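Putative carbohydrate binding protein (Pseudomonas aeruginosa, PDB 3QEC) probably binds carbohydrates, having been linked to suramin and heparin binding, possible carbohydrate transport and biofilm formation, though its precise role is not established. Local coordinates at residues P51-S54 / Y55-A58; P82-A85 / T86-E90. One frame throughout, in Å; residues are numbered along the deposited sequence.

Interaction 1 (P51-S54 / Y55-A58)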
loop_
_atom_site.group_PDB
_atom_site.type_symbol
_atom_site.label_atom_id
_atom_site.label_comp_id
_atom_site.label_asym_id
_atom_site.label_seq_id
_atom_site.Cartn_x
_atom_site.Cartn_y
_atom_site.Cartn_z
ATOM N N PRO A 51 -9.521 -0.994 5.062
ATOM C CA PRO A 51 -10.769 -0.612 4.360
ATOM C C PRO A 51 -10.606 0.592 3.410
ATOM O O PRO A 51 -9.925 1.557 3.766
ATOM C CB PRO A 51 -11.726 -0.262 5.515
ATOM C CG PRO A 51 -11.209 -1.044 6.684
ATOM C CD PRO A 51 -9.726 -1.056 6.533
ATOM N N ALA A 52 -11.227 0.528 2.196
ATOM C CA ALA A 52 -11.177 1.605 1.196
ATOM C C ALA A 52 -12.232 2.679 1.523
ATOM O O ALA A 52 -13.321 2.671 0.951
ATOM C CB ALA A 52 -11.392 1.041 -0.208
ATOM N N THR A 53 -11.921 3.575 2.468
ATOM C CA THR A 53 -12.853 4.610 2.928
ATOM C C THR A 53 -12.591 5.949 2.250
ATOM O O THR A 53 -11.527 6.152 1.646
ATOM C CB THR A 53 -12.777 4.762 4.464
ATOM O OG1 THR A 53 -11.464 5.169 4.848
ATOM C CG2 THR A 53 -13.203 3.493 5.211
ATOM N N SER A 54 -13.560 6.883 2.367
ATOM C CA SER A 54 -13.443 8.228 1.799
ATOM C C SER A 54 -12.247 8.990 2.440
ATOM O O SER A 54 -11.616 9.818 1.781
ATOM C CB SER A 54 -14.748 8.997 1.972
ATOM O OG SER A 54 -15.030 9.251 3.338
ATOM N N TYR A 55 -11.924 8.640 3.705
ATOM C CA TYR A 55 -10.822 9.151 4.527
ATOM C C TYR A 55 -9.463 8.778 3.888
ATOM O O TYR A 55 -8.670 9.672 3.591
ATOM C CB TYR A 55 -10.945 8.585 5.977
ATOM C CG TYR A 55 -9.945 9.131 6.976
ATOM C CD1 TYR A 55 -10.010 10.456 7.409
ATOM C CD2 TYR A 55 -8.955 8.317 7.521
ATOM C CE1 TYR A 55 -9.093 10.962 8.336
ATOM C CE2 TYR A 55 -8.014 8.819 8.424
ATOM C CZ TYR A 55 -8.089 10.141 8.834
ATOM O OH TYR A 55 -7.176 10.630 9.741
HETATM N N MSE A 56 -9.218 7.465 3.639
HETATM C CA MSE A 56 -7.957 6.991 3.047
HETATM C C MSE A 56 -7.865 7.269 1.518
HETATM O O MSE A 56 -6.749 7.361 0.998
HETATM C CB MSE A 56 -7.709 5.518 3.364
HETATM C CG MSE A 56 -7.426 5.272 4.865
HETATM SE SE MSE A 56 -6.128 6.518 5.641
HETATM C CE MSE A 56 -4.491 5.764 4.884
ATOM N N LYS A 57 -9.003 7.463 0.819
ATOM C CA LYS A 57 -9.020 7.837 -0.604
ATOM C C LYS A 57 -8.310 9.185 -0.769
ATOM O O LYS A 57 -7.489 9.352 -1.679
ATOM C CB LYS A 57 -10.470 7.912 -1.130
ATOM C CG LYS A 57 -10.603 8.391 -2.581
ATOM C CD LYS A 57 -12.053 8.440 -3.019
ATOM C CE LYS A 57 -12.216 8.885 -4.444
ATOM N NZ LYS A 57 -13.627 8.728 -4.905
ATOM N N ALA A 58 -8.625 10.138 0.143
ATOM C CA ALA A 58 -8.031 11.480 0.198
ATOM C C ALA A 58 -6.522 11.393 0.527
ATOM O O ALA A 58 -5.715 12.107 -0.079
ATOM C CB ALA A 58 -8.758 12.322 1.232
#
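The N-terminal cap of helix 54-63 is built by Thr53, whose side chain and carbonyl both meet amides of the first turn. Thr53 OG1 takes the N-H of Met56 in a long, weak but nearly straight capping bond, 3.4 Å from Met56 N with an angle of 169° at the hydrogen. With chi1 at 62°, the hydroxyl sits between the backbone N and the carbonyl carbon, which turns it over the helix start. Tyr15 OH is a second hydrogen-bond partner of Thr53 OG1, tying the cap to helix 12-16. The first i to i+4 bond runs from Lys57 N to Thr53 O at 3.0 Å; a weaker one follows from Ala58 N to Ser54 O at 3.4 Å. Thr53 and Tyr55 lie alongside each other, pointing the same way, and Thr53 OG1 is 3.6 Å from Tyr55 CB. The Tyr55 ring then leads away to meet Phe10 edge-to-face, and its hydroxyl bonds to Asp81 N. Before the cap, Ala52 centres an inverse gamma turn closed by a weak bond from Thr53 N to Pro51 O. Strand 46-51 thus passes through a tight turn into helix 54-63, which opens with a threonine N-cap, a common way to begin a helix.

Interaction 2 (P82-A85 / T86-E90)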
loop_
_atom_site.group_PDB
_atom_site.type_symbol
_atom_site.label_atom_id
_atom_site.label_comp_id
_atom_site.label_asym_id
_atom_site.label_seq_id
_atom_site.Cartn_x
_atom_site.Cartn_y
_atom_site.Cartn_z
ATOM N N PRO A 82 -6.059 8.000 15.363
ATOM C CA PRO A 82 -5.600 6.743 15.986
ATOM C C PRO A 82 -6.595 5.580 15.885
ATOM O O PRO A 82 -6.176 4.434 16.051
ATOM C CB PRO A 82 -5.351 7.141 17.434
ATOM C CG PRO A 82 -6.143 8.381 17.648
ATOM C CD PRO A 82 -6.149 9.094 16.355
ATOM N N ARG A 83 -7.873 5.850 15.551
ATOM C CA ARG A 83 -8.905 4.820 15.406
ATOM C C ARG A 83 -8.721 3.966 14.147
ATOM O O ARG A 83 -9.291 2.876 14.059
ATOM C CB ARG A 83 -10.297 5.455 15.366
ATOM C CG ARG A 83 -10.831 5.905 16.720
ATOM C CD ARG A 83 -12.130 6.671 16.557
ATOM N NE ARG A 83 -11.878 8.008 16.016
ATOM C CZ ARG A 83 -12.811 8.927 15.785
ATOM N NH1 ARG A 83 -14.086 8.674 16.062
ATOM N NH2 ARG A 83 -12.472 10.121 15.317
ATOM N N ARG A 84 -7.973 4.471 13.160
ATOM C CA ARG A 84 -7.751 3.785 11.885
ATOM C C ARG A 84 -6.835 2.567 12.039
ATOM O O ARG A 84 -7.066 1.562 11.381
ATOM C CB ARG A 84 -7.163 4.782 10.873
ATOM C CG ARG A 84 -6.643 4.197 9.566
ATOM C CD ARG A 84 -5.194 4.562 9.427
ATOM N NE ARG A 84 -4.578 3.921 8.275
ATOM C CZ ARG A 84 -3.294 3.596 8.207
ATOM N NH1 ARG A 84 -2.484 3.845 9.230
ATOM N NH2 ARG A 84 -2.812 3.000 7.126
ATOM N N ALA A 85 -5.804 2.657 12.897
ATOM C CA ALA A 85 -4.802 1.605 13.101
ATOM C C ALA A 85 -5.405 0.224 13.424
ATOM O O ALA A 85 -4.866 -0.781 12.975
ATOM C CB ALA A 85 -3.829 2.009 14.195
ATOM N N THR A 86 -6.530 0.179 14.151
ATOM C CA THR A 86 -7.165 -1.075 14.561
ATOM C C THR A 86 -7.749 -1.867 13.354
ATOM O O THR A 86 -7.974 -3.069 13.482
ATOM C CB THR A 86 -8.202 -0.831 15.679
ATOM O OG1 THR A 86 -8.673 -2.088 16.149
ATOM C CG2 THR A 86 -9.391 -0.014 15.242
ATOM N N TYR A 87 -7.947 -1.205 12.199
ATOM C CA TYR A 87 -8.500 -1.782 10.969
ATOM C C TYR A 87 -7.421 -2.194 9.949
ATOM O O TYR A 87 -7.761 -2.780 8.923
ATOM C CB TYR A 87 -9.451 -0.767 10.309
ATOM C CG TYR A 87 -10.645 -0.435 11.175
ATOM C CD1 TYR A 87 -11.770 -1.259 11.192
ATOM C CD2 TYR A 87 -10.655 0.702 11.980
ATOM C CE1 TYR A 87 -12.869 -0.964 12.000
ATOM C CE2 TYR A 87 -11.745 1.000 12.800
ATOM C CZ TYR A 87 -12.846 0.160 12.811
ATOM O OH TYR A 87 -13.925 0.462 13.604
ATOM N N VAL A 88 -6.138 -1.885 10.218
ATOM C CA VAL A 88 -5.021 -2.152 9.316
ATOM C C VAL A 88 -4.461 -3.538 9.562
ATOM O O VAL A 88 -4.116 -3.872 10.690
ATOM C CB VAL A 88 -3.907 -1.065 9.434
ATOM C CG1 VAL A 88 -2.729 -1.363 8.507
ATOM C CG2 VAL A 88 -4.466 0.327 9.147
ATOM N N ARG A 89 -4.365 -4.336 8.488
ATOM C CA ARG A 89 -3.750 -5.664 8.469
ATOM C C ARG A 89 -2.404 -5.518 7.774
ATOM O O ARG A 89 -2.247 -4.640 6.925
ATOM C CB ARG A 89 -4.649 -6.692 7.779
ATOM C CG ARG A 89 -5.767 -7.180 8.661
ATOM C CD ARG A 89 -6.823 -7.884 7.847
ATOM N NE ARG A 89 -7.860 -8.474 8.693
ATOM C CZ ARG A 89 -9.019 -7.886 8.953
ATOM N NH1 ARG A 89 -9.295 -6.694 8.439
ATOM N NH2 ARG A 89 -9.912 -8.484 9.733
ATOM N N GLU A 90 -1.432 -6.347 8.135
ATOM C CA GLU A 90 -0.076 -6.205 7.631
ATOM C C GLU A 90 0.589 -7.541 7.301
ATOM O O GLU A 90 0.381 -8.528 7.999
ATOM C CB GLU A 90 0.735 -5.497 8.721
ATOM C CG GLU A 90 2.001 -4.808 8.272
ATOM C CD GLU A 90 2.653 -4.078 9.426
ATOM O OE1 GLU A 90 2.204 -2.948 9.729
ATOM O OE2 GLU A 90 3.553 -4.665 10.076
#
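Arg84 carries CG anti to its own amide nitrogen (chi1 170°) and bends at chi2 (-122°), which swings the guanidinium round towards Val88, while Val88 holds CG2 beside its backbone N and opposite its carbonyl carbon. As a result this one methyl sits over the centre of one guanidinium face, 3.6 Å from Val88 CG2 to Arg84 CZ, with Arg84 NE and NH2 almost as near. The contact uses the flat face, leaving the N-H groups directed round the edge, where Arg84 NH2 forms a salt bridge with Glu50 of strand 46-51. The backbone forms a pair of overlapping type I turns that deliver the chain into strand 89-92: Tyr87 N bonds to Arg84 O at 3.0 Å, and Val88 N to Ala85 O at 3.2 Å. The Tyr87 ring presents its edge to the preceding carbonyls: Arg83 O is 3.3 Å from Tyr87 CD2, and Arg84 O, in the ring plane, is 3.7 Å from the same carbon. The CG2 methyl of Thr86 also lies near Arg83 O, just ahead of the turns. Arg83 itself points its guanidinium away, to salt bridges with Asp81 and Glu12.

How the interactions relate
Interaction 1 closes before interaction 2 opens along the chain; their centres lie about 12 Å apart, and the two nevertheless touch. Pro51 CD packs 3.5 Å from Tyr87 O, and the selenomethionine methyl Met56 CE lies 3.9 Å from Arg84 NE, so the first helical turn meets the arginine of the second contact. Strands 46-51 and 89-92 are antiparallel neighbours, placing the exit to the cap at 51-54 beside the entry from the turns at 82-88. Tyr15 serves both, bonding to Thr53 and meeting the Tyr87 ring; Asp81 likewise serves both, its backbone N meeting Tyr55 OH and its carboxylate Arg83. A triethylene glycol, probably from crystallisation, lies about 4 Å from the Lys57 side chain in interaction 1.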